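Local coordinates for protein ArtJ (Geobacillus stearothermophilus, PDB 2PVU) that binds arginine, lysine and histidine and probably delivers them to its cognate ATP-binding cassette transporter, Art(MP)2, at residues A[43-56]-A[98-110]. Sequence-based numbering, arbitrary orientation.
Sequences KVVVGTDAAFAPFE and SKEVDMGISGITI. With LYS (lysine), chain E.
Asp-102 turns its carboxylate to the backbone of strand 44-48, its OD2 taking the amide of Val-45 in a nearly straight bond (Val-45 N to Asp-102 OD2, 2.9 Å) on the anti side of the carboxylate. A water donates to the same oxygen and to Lys-43 O, while Asp-102 N returns a bond to Val-45 O, in the plane of that carbonyl. Val-45 itself turns CG1 across Val-101 CG2 at about a right angle, and Val-101 CG1 lies against the peptide nitrogen of Gly-47. Val-46 and Met-103 run alongside each other on one face of the sheet, CG2 of the valine 4.1 Å from SD of the methionine; the extended thioether chain runs on to Met-228 and Phe-230 of strand 224-231. Between them the backbones pair in parallel, Gly-47 N bonding to Met-103 O and Ile-105 N to Gly-47 O. Strand 44-48 is the middle strand of a parallel sheet, between 82-86 and 103-104, in one lobe of the family 3 solute-binding fold, and both segments run from it into the lysine pocket. Just before the pocket, Thr-48 OG1, anti to its own amide nitrogen (chi1 -165°), donates to Ile-105 O at 2.7 Å, in the carbonyl plane. One residue on, Ser-106 OG accepts the amide of Asp-49 (Asp-49 N to Ser-106 OG, 3.0 Å) and also meets a water that donates to Glu-56 OE2 and accepts from the ligand NZ. Asp-49 OD2 lies 2.8 Å from ligand NZ and is bonded to Gln-153. The Phe-52 ring lies flat against the ligand's aliphatic chain, ligand CE 3.5 Å above the plane of the Phe-52 ring, over its centre, while Gly-107 O, Thr-109 OG1 and Thr-109 N hold the ligand's amino and carboxylate groups at the far end.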
ATOM      1  N   LYS A  43       4.539   7.699  23.086  1.00 28.68           N
ATOM      2  CA  LYS A  43       3.805   6.834  22.216  1.00 25.93           C
ATOM      3  C   LYS A  43       4.722   6.420  21.084  1.00 24.63           C
ATOM      4  O   LYS A  43       5.606   7.180  20.658  1.00 22.95           O
ATOM      5  CB  LYS A  43       2.602   7.589  21.643  1.00 26.95           C
ATOM      6  CG  LYS A  43       1.508   7.952  22.704  1.00 25.73           C
ATOM      7  CD  LYS A  43       0.425   8.816  22.032  1.00 28.28           C
ATOM      8  CE  LYS A  43      -0.849   9.098  22.883  1.00 32.26           C
ATOM      9  NZ  LYS A  43      -0.759   8.515  24.228  1.00 34.13           N
ATOM     10  N   VAL A  44       4.460   5.242  20.544  1.00 22.86           N
ATOM     11  CA  VAL A  44       5.069   4.867  19.285  1.00 22.10           C
ATOM     12  C   VAL A  44       4.535   5.794  18.183  1.00 22.24           C
ATOM     13  O   VAL A  44       3.323   6.019  18.076  1.00 22.45           O
ATOM     14  CB  VAL A  44       4.728   3.396  18.903  1.00 22.65           C
ATOM     15  CG1 VAL A  44       5.366   3.052  17.552  1.00 22.78           C
ATOM     16  CG2 VAL A  44       5.216   2.471  20.010  1.00 22.83           C
ATOM     17  N   VAL A  45       5.442   6.321  17.365  1.00 21.70           N
ATOM     18  CA  VAL A  45       5.051   7.217  16.293  1.00 20.86           C
ATOM     19  C   VAL A  45       4.952   6.388  15.033  1.00 21.37           C
ATOM     20  O   VAL A  45       5.981   5.889  14.513  1.00 22.83           O
ATOM     21  CB  VAL A  45       6.069   8.368  16.097  1.00 19.92           C
ATOM     22  CG1 VAL A  45       5.652   9.284  14.946  1.00 21.51           C
ATOM     23  CG2 VAL A  45       6.202   9.160  17.407  1.00 20.37           C
ATOM     24  N   VAL A  46       3.732   6.292  14.493  1.00 20.21           N
ATOM     25  CA  VAL A  46       3.514   5.457  13.309  1.00 20.11           C
ATOM     26  C   VAL A  46       3.175   6.368  12.122  1.00 20.76           C
ATOM     27  O   VAL A  46       2.262   7.166  12.224  1.00 23.27           O
ATOM     28  CB  VAL A  46       2.342   4.428  13.506  1.00 19.96           C
ATOM     29  CG1 VAL A  46       2.285   3.461  12.289  1.00 18.63           C
ATOM     30  CG2 VAL A  46       2.478   3.643  14.804  1.00 21.02           C
ATOM     31  N   GLY A  47       3.947   6.288  11.038  1.00 20.33           N
ATOM     32  CA  GLY A  47       3.655   7.090   9.834  1.00 20.11           C
ATOM     33  C   GLY A  47       2.909   6.344   8.752  1.00 21.04           C
ATOM     34  O   GLY A  47       2.985   5.111   8.645  1.00 20.22           O
ATOM     35  N   THR A  48       2.228   7.107   7.894  1.00 22.25           N
ATOM     36  CA  THR A  48       1.468   6.554   6.771  1.00 23.01           C
ATOM     37  C   THR A  48       1.286   7.630   5.704  1.00 23.61           C
ATOM     38  O   THR A  48       1.513   8.832   5.955  1.00 23.26           O
ATOM     39  CB  THR A  48       0.087   6.008   7.231  1.00 22.46           C
ATOM     40  OG1 THR A  48      -0.488   5.156   6.215  1.00 23.59           O
ATOM     41  CG2 THR A  48      -0.916   7.153   7.592  1.00 22.96           C
ATOM     42  N   ASP A  49       0.910   7.172   4.504  1.00 23.63           N
ATOM     43  CA  ASP A  49       0.577   8.058   3.359  1.00 22.93           C
ATOM     44  C   ASP A  49      -0.910   7.915   3.191  1.00 21.93           C
ATOM     45  O   ASP A  49      -1.343   7.000   2.470  1.00 23.44           O
ATOM     46  CB  ASP A  49       1.339   7.576   2.103  1.00 23.28           C
ATOM     47  CG  ASP A  49       0.809   8.183   0.805  1.00 25.57           C
ATOM     48  OD1 ASP A  49       0.384   9.374   0.874  1.00 23.95           O
ATOM     49  OD2 ASP A  49       0.815   7.485  -0.241  1.00 24.01           O
ATOM     50  N   ALA A  50      -1.725   8.754   3.884  1.00 21.98           N
ATOM     51  CA  ALA A  50      -3.172   8.465   3.863  1.00 22.84           C
ATOM     52  C   ALA A  50      -3.811   9.032   2.603  1.00 23.60           C
ATOM     53  O   ALA A  50      -4.630   9.952   2.691  1.00 23.63           O
ATOM     54  CB  ALA A  50      -3.886   9.023   5.081  1.00 22.62           C
ATOM     55  N   ALA A  51      -3.464   8.437   1.463  1.00 22.54           N
ATOM     56  CA  ALA A  51      -4.049   8.770   0.162  1.00 23.10           C
ATOM     57  C   ALA A  51      -4.095   7.500  -0.667  1.00 23.06           C
ATOM     58  O   ALA A  51      -3.616   7.473  -1.842  1.00 23.89           O
ATOM     59  CB  ALA A  51      -3.199   9.887  -0.542  1.00 23.26           C
ATOM     60  N   PHE A  52      -4.607   6.412  -0.064  1.00 22.84           N
ATOM     61  CA  PHE A  52      -4.432   5.043  -0.639  1.00 23.53           C
ATOM     62  C   PHE A  52      -5.609   4.163  -0.171  1.00 23.61           C
ATOM     63  O   PHE A  52      -5.434   3.089   0.452  1.00 23.37           O
ATOM     64  CB  PHE A  52      -3.069   4.474  -0.199  1.00 24.26           C
ATOM     65  CG  PHE A  52      -2.491   3.435  -1.128  1.00 21.91           C
ATOM     66  CD1 PHE A  52      -2.258   2.143  -0.663  1.00 23.83           C
ATOM     67  CD2 PHE A  52      -2.180   3.756  -2.471  1.00 24.51           C
ATOM     68  CE1 PHE A  52      -1.692   1.156  -1.510  1.00 24.96           C
ATOM     69  CE2 PHE A  52      -1.628   2.790  -3.330  1.00 25.51           C
ATOM     70  CZ  PHE A  52      -1.380   1.478  -2.838  1.00 24.73           C
ATOM     71  N   ALA A  53      -6.813   4.633  -0.473  1.00 22.82           N
ATOM     72  CA  ALA A  53      -8.022   3.862  -0.145  1.00 23.17           C
ATOM     73  C   ALA A  53      -7.961   2.522  -0.883  1.00 23.06           C
ATOM     74  O   ALA A  53      -7.626   2.494  -2.068  1.00 23.72           O
ATOM     75  CB  ALA A  53      -9.295   4.627  -0.533  1.00 22.62           C
ATOM     76  N   PRO A  54      -8.358   1.412  -0.224  1.00 23.01           N
ATOM     77  CA  PRO A  54      -9.034   1.315   1.072  1.00 22.86           C
ATOM     78  C   PRO A  54      -8.110   1.124   2.285  1.00 23.30           C
ATOM     79  O   PRO A  54      -8.600   0.917   3.398  1.00 23.67           O
ATOM     80  CB  PRO A  54      -9.858   0.048   0.915  1.00 22.85           C
ATOM     81  CG  PRO A  54      -8.966  -0.858   0.104  1.00 22.40           C
ATOM     82  CD  PRO A  54      -8.205   0.089  -0.859  1.00 23.32           C
ATOM     83  N   PHE A  55      -6.803   1.182   2.076  1.00 21.21           N
ATOM     84  CA  PHE A  55      -5.845   0.888   3.165  1.00 21.85           C
ATOM     85  C   PHE A  55      -5.702   2.033   4.158  1.00 21.90           C
ATOM     86  O   PHE A  55      -5.780   1.834   5.387  1.00 21.68           O
ATOM     87  CB  PHE A  55      -4.495   0.470   2.549  1.00 20.37           C
ATOM     88  CG  PHE A  55      -4.618  -0.803   1.750  1.00 24.01           C
ATOM     89  CD1 PHE A  55      -4.732  -2.025   2.413  1.00 22.91           C
ATOM     90  CD2 PHE A  55      -4.699  -0.764   0.358  1.00 22.67           C
ATOM     91  CE1 PHE A  55      -4.942  -3.250   1.700  1.00 21.52           C
ATOM     92  CE2 PHE A  55      -4.847  -1.963  -0.385  1.00 21.06           C
ATOM     93  CZ  PHE A  55      -5.002  -3.206   0.299  1.00 23.62           C
ATOM     94  N   GLU A  56      -5.560   3.247   3.640  1.00 23.35           N
ATOM     95  CA  GLU A  56      -5.566   4.428   4.493  1.00 22.29           C
ATOM     96  C   GLU A  56      -5.937   5.617   3.641  1.00 23.26           C
ATOM     97  O   GLU A  56      -5.412   5.799   2.554  1.00 22.41           O
ATOM     98  CB  GLU A  56      -4.212   4.678   5.133  1.00 23.07           C
ATOM     99  CG  GLU A  56      -2.984   4.617   4.182  1.00 21.48           C
ATOM    100  CD  GLU A  56      -2.446   3.200   3.985  1.00 23.48           C
ATOM    101  OE1 GLU A  56      -2.415   2.438   4.982  1.00 22.47           O
ATOM    102  OE2 GLU A  56      -2.001   2.845   2.859  1.00 22.96           O
ATOM    103  N   SER A  98      15.793   8.336   9.590  1.00 24.27           N
ATOM    104  CA  SER A  98      16.235   9.187  10.696  1.00 24.67           C
ATOM    105  C   SER A  98      15.730   8.717  12.074  1.00 24.68           C
ATOM    106  O   SER A  98      16.192   9.222  13.131  1.00 24.07           O
ATOM    107  CB  SER A  98      15.745  10.608  10.451  1.00 25.21           C
ATOM    108  OG  SER A  98      14.327  10.650  10.578  1.00 26.32           O
ATOM    109  N   LYS A  99      14.798   7.760  12.059  1.00 24.34           N
ATOM    110  CA  LYS A  99      14.065   7.244  13.235  1.00 25.06           C
ATOM    111  C   LYS A  99      13.156   8.298  13.897  1.00 25.14           C
ATOM    112  O   LYS A  99      12.723   8.128  15.048  1.00 24.95           O
ATOM    113  CB  LYS A  99      14.984   6.561  14.277  1.00 26.33           C
ATOM    114  CG  LYS A  99      15.934   5.505  13.713  1.00 27.17           C
ATOM    115  CD  LYS A  99      16.880   4.990  14.802  1.00 28.66           C
ATOM    116  CE  LYS A  99      17.908   4.012  14.257  1.00 36.71           C
ATOM    117  NZ  LYS A  99      19.166   4.047  15.102  1.00 40.04           N
ATOM    118  N   GLU A 100      12.813   9.357  13.158  1.00 23.86           N
ATOM    119  CA  GLU A 100      11.799  10.287  13.655  1.00 25.15           C
ATOM    120  C   GLU A 100      10.431   9.606  13.740  1.00 24.36           C
ATOM    121  O   GLU A 100       9.603   9.944  14.598  1.00 24.47           O
ATOM    122  CB  GLU A 100      11.719  11.563  12.799  1.00 25.47           C
ATOM    123  CG  GLU A 100      10.931  12.648  13.543  1.00 27.38           C
ATOM    124  CD  GLU A 100      10.941  13.992  12.861  1.00 28.58           C
ATOM    125  OE1 GLU A 100      11.467  14.113  11.727  1.00 31.33           O
ATOM    126  OE2 GLU A 100      10.397  14.935  13.483  1.00 30.89           O
ATOM    127  N   VAL A 101      10.195   8.635  12.854  1.00 23.10           N
ATOM    128  CA  VAL A 101       9.027   7.810  12.929  1.00 22.60           C
ATOM    129  C   VAL A 101       9.515   6.408  13.343  1.00 21.66           C
ATOM    130  O   VAL A 101      10.584   5.956  12.870  1.00 22.43           O
ATOM    131  CB  VAL A 101       8.318   7.868  11.552  1.00 23.49           C
ATOM    132  CG1 VAL A 101       7.473   6.702  11.303  1.00 24.83           C
ATOM    133  CG2 VAL A 101       7.547   9.175  11.421  1.00 23.54           C
ATOM    134  N   ASP A 102       8.777   5.754  14.239  1.00 20.08           N
ATOM    135  CA  ASP A 102       9.201   4.468  14.804  1.00 19.98           C
ATOM    136  C   ASP A 102       8.758   3.258  13.958  1.00 20.18           C
ATOM    137  O   ASP A 102       9.296   2.147  14.111  1.00 19.65           O
ATOM    138  CB  ASP A 102       8.620   4.298  16.207  1.00 19.63           C
ATOM    139  CG  ASP A 102       9.142   5.344  17.169  1.00 20.00           C
ATOM    140  OD1 ASP A 102      10.370   5.598  17.175  1.00 21.26           O
ATOM    141  OD2 ASP A 102       8.310   5.943  17.859  1.00 21.13           O
ATOM    142  N   MET A 103       7.756   3.474  13.129  1.00 20.96           N
ATOM    143  CA  MET A 103       7.008   2.387  12.488  1.00 22.64           C
ATOM    144  C   MET A 103       6.198   2.985  11.362  1.00 21.57           C
ATOM    145  O   MET A 103       5.825   4.176  11.422  1.00 22.38           O
ATOM    146  CB  MET A 103       6.017   1.808  13.532  1.00 23.09           C
ATOM    147  CG  MET A 103       5.278   0.577  13.062  1.00 27.32           C
ATOM    148  SD  MET A 103       4.272  -0.026  14.432  1.00 25.62           S
ATOM    149  CE  MET A 103       3.422  -1.322  13.547  1.00 25.24           C
ATOM    150  N   GLY A 104       5.921   2.171  10.344  1.00 21.73           N
ATOM    151  CA  GLY A 104       5.030   2.606   9.282  1.00 22.86           C
ATOM    152  C   GLY A 104       4.036   1.524   8.926  1.00 22.44           C
ATOM    153  O   GLY A 104       4.328   0.327   9.045  1.00 20.87           O
ATOM    154  N   ILE A 105       2.865   1.936   8.463  1.00 21.60           N
ATOM    155  CA  ILE A 105       1.909   1.006   7.826  1.00 21.83           C
ATOM    156  C   ILE A 105       1.254   1.825   6.722  1.00 20.93           C
ATOM    157  O   ILE A 105       0.812   2.948   6.969  1.00 20.97           O
ATOM    158  CB  ILE A 105       0.860   0.340   8.824  1.00 21.57           C
ATOM    159  CG1 ILE A 105       0.135  -0.853   8.147  1.00 23.92           C
ATOM    160  CG2 ILE A 105      -0.102   1.347   9.392  1.00 21.17           C
ATOM    161  CD1 ILE A 105      -0.891  -1.539   9.005  1.00 21.34           C
ATOM    162  N   SER A 106       1.312   1.324   5.484  1.00 22.43           N
ATOM    163  CA  SER A 106       0.929   2.187   4.343  1.00 22.07           C
ATOM    164  C   SER A 106       0.868   1.365   3.037  1.00 22.56           C
ATOM    165  O   SER A 106       1.347   1.858   1.991  1.00 22.05           O
ATOM    166  CB  SER A 106       1.946   3.347   4.217  1.00 22.65           C
ATOM    167  OG  SER A 106       1.479   4.470   3.461  1.00 23.16           O
ATOM    168  N   GLY A 107       0.324   0.141   3.103  1.00 19.49           N
ATOM    169  CA  GLY A 107       0.176  -0.717   1.895  1.00 19.03           C
ATOM    170  C   GLY A 107       1.574  -0.973   1.332  1.00 19.56           C
ATOM    171  O   GLY A 107       1.758  -1.017   0.135  1.00 20.62           O
ATOM    172  N   ILE A 108       2.542  -1.174   2.211  1.00 20.20           N
ATOM    173  CA  ILE A 108       3.985  -1.309   1.797  1.00 19.88           C
ATOM    174  C   ILE A 108       4.411  -2.715   1.475  1.00 22.04           C
ATOM    175  O   ILE A 108       4.457  -3.571   2.367  1.00 23.08           O
ATOM    176  CB  ILE A 108       4.954  -0.795   2.905  1.00 19.42           C
ATOM    177  CG1 ILE A 108       4.520   0.616   3.333  1.00 19.62           C
ATOM    178  CG2 ILE A 108       6.453  -0.811   2.336  1.00 21.37           C
ATOM    179  CD1 ILE A 108       5.124   1.063   4.738  1.00 21.67           C
ATOM    180  N   THR A 109       4.797  -2.939   0.228  1.00 21.16           N
ATOM    181  CA  THR A 109       5.284  -4.252  -0.197  1.00 21.71           C
ATOM    182  C   THR A 109       6.636  -4.542   0.427  1.00 21.68           C
ATOM    183  O   THR A 109       7.544  -3.712   0.414  1.00 21.86           O
ATOM    184  CB  THR A 109       5.375  -4.332  -1.725  1.00 22.91           C
ATOM    185  OG1 THR A 109       4.072  -4.103  -2.296  1.00 22.22           O
ATOM    186  CG2 THR A 109       5.907  -5.687  -2.189  1.00 22.34           C
ATOM    187  N   ILE A 110       6.747  -5.727   0.999  1.00 21.36           N
ATOM    188  CA  ILE A 110       8.058  -6.212   1.477  1.00 21.68           C
ATOM    189  C   ILE A 110       8.924  -6.516   0.251  1.00 21.14           C
ATOM    190  O   ILE A 110       8.515  -7.313  -0.600  1.00 22.95           O
ATOM    191  CB  ILE A 110       7.870  -7.560   2.260  1.00 21.67           C
ATOM    192  CG1 ILE A 110       6.957  -7.358   3.463  1.00 20.79           C
ATOM    193  CG2 ILE A 110       9.256  -8.164   2.658  1.00 21.20           C
ATOM    194  CD1 ILE A 110       6.419  -8.667   4.119  1.00 22.65           C
TER
HETATM  195  N   LYS E 301       2.580  -1.644  -2.416  1.00 18.22           N
HETATM  196  CA  LYS E 301       3.312  -0.694  -3.318  1.00 18.47           C
HETATM  197  C   LYS E 301       4.696  -0.395  -2.724  1.00 18.55           C
HETATM  198  O   LYS E 301       5.515   0.251  -3.361  1.00 18.43           O
HETATM  199  CB  LYS E 301       2.533   0.610  -3.457  1.00 17.63           C
HETATM  200  CG  LYS E 301       2.306   1.297  -2.089  1.00 18.32           C
HETATM  201  CD  LYS E 301       1.984   2.797  -2.257  1.00 16.58           C
HETATM  202  CE  LYS E 301       1.269   3.306  -1.015  1.00 21.26           C
HETATM  203  NZ  LYS E 301       1.105   4.856  -1.059  1.00 22.20           N
HETATM  204  OXT LYS E 301       5.005  -0.787  -1.577  1.00 18.05           O
HETATM  205  O   HOH W   1       8.134   6.777  20.324  1.00 29.14           O
HETATM  206  O   HOH W   2      -0.299   4.635   1.395  1.00 17.17           O